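Local coordinates for amino acid adenylation domain-containing protein (Bacillus stratosphericus LAMA 585, PDB 6ULY) that probably activates an alpha-keto acid as its acyl adenylate, as the adenylation domain of a nonribosomal depsipeptide synthetase module, at residues Val21-Ile35 and His231-Ala244. Numbering follows the deposited sequence.
Sequences VLTEAAKTTNGLTYI and HLVNVYTGCEQIRA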
loop_
_atom_site.group_PDB
_atom_site.type_symbol
_atom_site.label_atom_id
_atom_site.label_comp_id
_atom_site.label_asym_id
_atom_site.label_seq_id
_atom_site.Cartn_x
_atom_site.Cartn_y
_atom_site.Cartn_z
ATOM N N VAL A 21 -16.088 0.037 -33.981
ATOM C CA VAL A 21 -16.060 1.481 -33.766
ATOM C C VAL A 21 -15.199 2.148 -34.832
ATOM O O VAL A 21 -15.600 3.140 -35.453
ATOM C CB VAL A 21 -15.553 1.804 -32.346
ATOM C CG1 VAL A 21 -15.309 3.298 -32.194
ATOM C CG2 VAL A 21 -16.545 1.313 -31.290
ATOM N N LEU A 22 -14.011 1.591 -35.072
ATOM C CA LEU A 22 -13.101 2.167 -36.055
ATOM C C LEU A 22 -13.668 2.052 -37.463
ATOM O O LEU A 22 -13.522 2.974 -38.274
ATOM C CB LEU A 22 -11.741 1.475 -35.960
ATOM C CG LEU A 22 -10.632 2.022 -36.859
ATOM C CD1 LEU A 22 -10.361 3.485 -36.548
ATOM C CD2 LEU A 22 -9.367 1.197 -36.705
ATOM N N THR A 23 -14.322 0.930 -37.770
ATOM C CA THR A 23 -14.914 0.750 -39.092
ATOM C C THR A 23 -15.966 1.813 -39.373
ATOM O O THR A 23 -15.921 2.493 -40.405
ATOM C CB THR A 23 -15.513 -0.653 -39.198
ATOM O OG1 THR A 23 -14.451 -1.611 -39.268
ATOM C CG2 THR A 23 -16.404 -0.775 -40.430
ATOM N N GLU A 24 -16.924 1.979 -38.459
ATOM C CA GLU A 24 -17.971 2.972 -38.672
ATOM C C GLU A 24 -17.413 4.389 -38.668
ATOM O O GLU A 24 -17.946 5.264 -39.361
ATOM C CB GLU A 24 -19.052 2.831 -37.600
ATOM C CG GLU A 24 -19.777 1.484 -37.609
ATOM C CD GLU A 24 -20.586 1.251 -38.875
ATOM O OE1 GLU A 24 -19.981 1.085 -39.956
ATOM O OE2 GLU A 24 -21.832 1.236 -38.788
ATOM N N ALA A 25 -16.353 4.637 -37.897
ATOM C CA ALA A 25 -15.754 5.966 -37.880
ATOM C C ALA A 25 -15.026 6.253 -39.187
ATOM O O ALA A 25 -15.046 7.387 -39.678
ATOM C CB ALA A 25 -14.796 6.097 -36.697
ATOM N N ALA A 26 -14.372 5.238 -39.759
ATOM C CA ALA A 26 -13.663 5.389 -41.021
ATOM C C ALA A 26 -14.599 5.683 -42.186
ATOM O O ALA A 26 -14.123 6.072 -43.258
ATOM C CB ALA A 26 -12.850 4.123 -41.310
ATOM N N LYS A 27 -15.912 5.508 -42.009
ATOM C CA LYS A 27 -16.870 5.842 -43.054
ATOM C C LYS A 27 -17.236 7.319 -43.058
ATOM O O LYS A 27 -17.767 7.810 -44.059
ATOM C CB LYS A 27 -18.141 5.001 -42.895
ATOM C CG LYS A 27 -17.902 3.504 -43.023
ATOM C CD LYS A 27 -19.167 2.696 -42.774
ATOM C CE LYS A 27 -18.885 1.204 -42.865
ATOM N NZ LYS A 27 -20.059 0.374 -42.456
ATOM N N THR A 28 -16.969 8.034 -41.965
ATOM C CA THR A 28 -17.190 9.469 -41.924
ATOM C C THR A 28 -16.030 10.186 -42.605
ATOM O O THR A 28 -15.055 9.573 -43.049
ATOM C CB THR A 28 -17.334 9.960 -40.482
ATOM O OG1 THR A 28 -16.048 9.968 -39.845
ATOM C CG2 THR A 28 -18.291 9.069 -39.690
ATOM N N THR A 29 -16.135 11.510 -42.684
ATOM C CA THR A 29 -15.036 12.347 -43.140
ATOM C C THR A 29 -14.282 12.982 -41.980
ATOM O O THR A 29 -13.333 13.737 -42.211
ATOM C CB THR A 29 -15.554 13.434 -44.091
ATOM O OG1 THR A 29 -16.522 14.252 -43.420
ATOM C CG2 THR A 29 -16.194 12.801 -45.315
ATOM N N ASN A 30 -14.669 12.681 -40.745
ATOM C CA ASN A 30 -14.018 13.253 -39.581
ATOM C C ASN A 30 -12.778 12.443 -39.223
ATOM O O ASN A 30 -12.476 11.408 -39.822
ATOM C CB ASN A 30 -14.996 13.314 -38.414
ATOM C CG ASN A 30 -16.169 14.223 -38.696
ATOM O OD1 ASN A 30 -16.065 15.157 -39.492
ATOM N ND2 ASN A 30 -17.297 13.954 -38.048
ATOM N N GLY A 31 -12.043 12.928 -38.228
ATOM C CA GLY A 31 -10.882 12.222 -37.735
ATOM C C GLY A 31 -10.134 13.000 -36.678
ATOM O O GLY A 31 -10.724 13.798 -35.942
ATOM N N LEU A 32 -8.827 12.783 -36.610
ATOM C CA LEU A 32 -7.979 13.363 -35.583
ATOM C C LEU A 32 -7.130 14.490 -36.158
ATOM O O LEU A 32 -6.744 14.469 -37.331
ATOM C CB LEU A 32 -7.068 12.298 -34.969
ATOM C CG LEU A 32 -7.783 11.145 -34.263
ATOM C CD1 LEU A 32 -7.428 9.807 -34.907
ATOM C CD2 LEU A 32 -7.434 11.149 -32.776
ATOM N N THR A 33 -6.845 15.477 -35.312
ATOM C CA THR A 33 -5.896 16.535 -35.631
ATOM C C THR A 33 -4.955 16.697 -34.448
ATOM O O THR A 33 -5.399 16.998 -33.335
ATOM C CB THR A 33 -6.604 17.857 -35.940
ATOM O OG1 THR A 33 -7.859 17.596 -36.578
ATOM C CG2 THR A 33 -5.752 18.700 -36.865
ATOM N N TYR A 34 -3.664 16.493 -34.691
ATOM C CA TYR A 34 -2.637 16.583 -33.663
ATOM C C TYR A 34 -1.954 17.942 -33.752
ATOM O O TYR A 34 -1.398 18.294 -34.798
ATOM C CB TYR A 34 -1.620 15.456 -33.831
ATOM C CG TYR A 34 -2.255 14.090 -33.877
ATOM C CD1 TYR A 34 -2.529 13.394 -32.708
ATOM C CD2 TYR A 34 -2.589 13.499 -35.088
ATOM C CE1 TYR A 34 -3.110 12.147 -32.742
ATOM C CE2 TYR A 34 -3.174 12.246 -35.132
ATOM C CZ TYR A 34 -3.432 11.576 -33.949
ATOM O OH TYR A 34 -4.010 10.329 -33.970
ATOM N N ILE A 35 -1.994 18.696 -32.659
ATOM C CA ILE A 35 -1.386 20.021 -32.624
ATOM C C ILE A 35 0.120 19.874 -32.462
ATOM O O ILE A 35 0.598 19.097 -31.627
ATOM C CB ILE A 35 -1.985 20.869 -31.490
ATOM C CG1 ILE A 35 -3.501 20.981 -31.675
ATOM C CG2 ILE A 35 -1.314 22.248 -31.450
ATOM C CD1 ILE A 35 -4.182 21.958 -30.735
ATOM N N HIS A 231 -11.199 9.989 -26.214
ATOM C CA HIS A 231 -10.761 9.399 -27.474
ATOM C C HIS A 231 -11.765 8.365 -27.981
ATOM O O HIS A 231 -12.251 8.464 -29.115
ATOM C CB HIS A 231 -9.374 8.778 -27.316
ATOM C CG HIS A 231 -8.888 8.080 -28.547
ATOM N ND1 HIS A 231 -8.810 8.701 -29.777
ATOM C CD2 HIS A 231 -8.463 6.810 -28.741
ATOM C CE1 HIS A 231 -8.351 7.844 -30.672
ATOM N NE2 HIS A 231 -8.134 6.689 -30.069
ATOM N N LEU A 232 -12.105 7.372 -27.151
ATOM C CA LEU A 232 -13.005 6.321 -27.620
ATOM C C LEU A 232 -14.430 6.839 -27.781
ATOM O O LEU A 232 -15.135 6.445 -28.717
ATOM C CB LEU A 232 -12.970 5.122 -26.673
ATOM C CG LEU A 232 -11.692 4.282 -26.735
ATOM C CD1 LEU A 232 -11.772 3.131 -25.740
ATOM C CD2 LEU A 232 -11.428 3.758 -28.139
ATOM N N VAL A 233 -14.878 7.716 -26.883
ATOM C CA VAL A 233 -16.172 8.362 -27.077
ATOM C C VAL A 233 -16.197 9.091 -28.412
ATOM O O VAL A 233 -17.210 9.085 -29.124
ATOM C CB VAL A 233 -16.475 9.318 -25.910
ATOM C CG1 VAL A 233 -17.527 10.341 -26.318
ATOM C CG2 VAL A 233 -16.936 8.540 -24.690
ATOM N N ASN A 234 -15.081 9.728 -28.776
ATOM C CA ASN A 234 -15.035 10.502 -30.010
ATOM C C ASN A 234 -15.086 9.594 -31.233
ATOM O O ASN A 234 -15.832 9.858 -32.180
ATOM C CB ASN A 234 -13.776 11.371 -30.033
ATOM C CG ASN A 234 -13.803 12.467 -28.990
ATOM O OD1 ASN A 234 -14.862 12.997 -28.652
ATOM N ND2 ASN A 234 -12.632 12.812 -28.469
ATOM N N VAL A 235 -14.293 8.519 -31.234
ATOM C CA VAL A 235 -14.325 7.584 -32.356
ATOM C C VAL A 235 -15.696 6.922 -32.458
ATOM O O VAL A 235 -16.218 6.710 -33.559
ATOM C CB VAL A 235 -13.203 6.537 -32.219
ATOM C CG1 VAL A 235 -13.127 5.666 -33.467
ATOM C CG2 VAL A 235 -11.863 7.215 -31.976
ATOM N N TYR A 236 -16.302 6.592 -31.312
ATOM C CA TYR A 236 -17.613 5.945 -31.320
ATOM C C TYR A 236 -18.675 6.854 -31.929
ATOM O O TYR A 236 -19.524 6.400 -32.708
ATOM C CB TYR A 236 -18.014 5.550 -29.898
ATOM C CG TYR A 236 -19.370 4.883 -29.820
ATOM C CD1 TYR A 236 -20.518 5.623 -29.560
ATOM C CD2 TYR A 236 -19.502 3.511 -30.010
ATOM C CE1 TYR A 236 -21.763 5.014 -29.489
ATOM C CE2 TYR A 236 -20.740 2.893 -29.937
ATOM C CZ TYR A 236 -21.866 3.648 -29.678
ATOM O OH TYR A 236 -23.097 3.033 -29.608
ATOM N N THR A 237 -18.672 8.132 -31.553
ATOM C CA THR A 237 -19.544 9.100 -32.202
ATOM C C THR A 237 -19.033 9.510 -33.576
ATOM O O THR A 237 -19.772 10.154 -34.325
ATOM C CB THR A 237 -19.705 10.349 -31.329
ATOM O OG1 THR A 237 -18.442 11.019 -31.198
ATOM C CG2 THR A 237 -20.237 9.970 -29.943
ATOM N N GLY A 238 -17.802 9.145 -33.924
ATOM C CA GLY A 238 -17.228 9.551 -35.192
ATOM C C GLY A 238 -17.016 11.042 -35.338
ATOM O O GLY A 238 -16.875 11.529 -36.464
ATOM N N CYS A 239 -16.988 11.783 -34.232
ATOM C CA CYS A 239 -16.854 13.231 -34.273
ATOM C C CYS A 239 -15.390 13.632 -34.445
ATOM O O CYS A 239 -14.473 12.806 -34.381
ATOM C CB CYS A 239 -17.435 13.863 -33.004
ATOM S SG CYS A 239 -16.341 13.859 -31.552
ATOM N N GLU A 240 -15.180 14.926 -34.673
ATOM C CA GLU A 240 -13.840 15.467 -34.851
ATOM C C GLU A 240 -13.182 15.654 -33.492
ATOM O O GLU A 240 -13.789 16.216 -32.574
ATOM C CB GLU A 240 -13.908 16.804 -35.590
ATOM C CG GLU A 240 -12.719 17.075 -36.488
ATOM C CD GLU A 240 -12.770 16.262 -37.762
ATOM O OE1 GLU A 240 -13.842 16.238 -38.401
ATOM O OE2 GLU A 240 -11.744 15.644 -38.116
ATOM N N GLN A 241 -11.940 15.191 -33.356
ATOM C CA GLN A 241 -11.220 15.309 -32.094
ATOM C C GLN A 241 -9.816 15.840 -32.348
ATOM O O GLN A 241 -9.118 15.371 -33.253
ATOM C CB GLN A 241 -11.172 13.964 -31.344
ATOM C CG GLN A 241 -10.463 12.830 -32.078
ATOM C CD GLN A 241 -10.426 11.538 -31.264
ATOM O OE1 GLN A 241 -9.720 11.445 -30.257
ATOM N NE2 GLN A 241 -11.185 10.537 -31.699
ATOM N N ILE A 242 -9.410 16.819 -31.542
ATOM C CA ILE A 242 -8.096 17.443 -31.637
ATOM C C ILE A 242 -7.285 17.034 -30.415
ATOM O O ILE A 242 -7.740 17.191 -29.277
ATOM C CB ILE A 242 -8.205 18.974 -31.744
ATOM C CG1 ILE A 242 -8.830 19.370 -33.085
ATOM C CG2 ILE A 242 -6.841 19.631 -31.587
ATOM C CD1 ILE A 242 -10.283 19.772 -32.988
ATOM N N ARG A 243 -6.084 16.524 -30.656
ATOM C CA ARG A 243 -5.182 16.075 -29.607
ATOM C C ARG A 243 -4.021 17.052 -29.482
ATOM O O ARG A 243 -3.402 17.421 -30.486
ATOM C CB ARG A 243 -4.661 14.667 -29.907
ATOM C CG ARG A 243 -5.658 13.543 -29.605
ATOM C CD ARG A 243 -5.962 13.417 -28.112
ATOM N NE ARG A 243 -4.767 13.554 -27.283
ATOM C CZ ARG A 243 -4.746 13.422 -25.959
ATOM N NH1 ARG A 243 -5.858 13.136 -25.289
ATOM N NH2 ARG A 243 -3.603 13.576 -25.304
ATOM N N ALA A 244 -3.745 17.477 -28.253
ATOM C CA ALA A 244 -2.579 18.284 -27.934
ATOM C C ALA A 244 -1.703 17.537 -26.936
ATOM O O ALA A 244 -2.160 16.637 -26.225
ATOM C CB ALA A 244 -2.981 19.650 -27.363
HETATM O O HOH W 1 -17.651 4.823 -34.813
#
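Leu32, Thr33 and Tyr34 pair in parallel with Gln241, Ile242 and Arg243. Four backbone hydrogen bonds join the strands: Gln241 N to Gly31 O, Thr33 N to Gln241 O, Arg243 N to Thr33 O and Ile35 N to Arg243 O. Before each strand runs a helix, and the axes of helix segments 21-26 and 231-237 cross at 54° and come within 8.4 Å. Val21 CG1 packs tightly on Val235 CG1 at 3.5 Å, and Ala25 CB lies 3.7 Å from the same Val235 methyl. A water lies within hydrogen-bonding distance of both Val21 O and Val235 O and bridges the helices. A Schellman motif with Gly238 at C-prime ends the second helix. Asn30 ND2 bonds Gly238 O at 2.9 Å, with the acceptor in its amide plane. The Glu240 chain is bent about its CB-CG bond (chi2 75°). Gly31 N donates to Glu240 OE2 at 2.7 Å, in a bent bond from above the carboxylate plane. On one sheet face Leu32 lies alongside Gln241, its CD2 3.4 Å from Gln241 CD. His231 ND1 donates to Gln241 OE1 at 2.9 Å, nearly straight at 174°. On the face of Thr33 and Ile242, Ile242 CG2 is met by Ile35 CG1 at 3.6 Å. The contact joins distant parts of the chain within one mixed sheet of the AMP-binding fold. Polar side chains tie the turns at the strand starts, while the helices meet through valine and alanine methyls and the Tyr236 ring edge, with one water between backbone carbonyls.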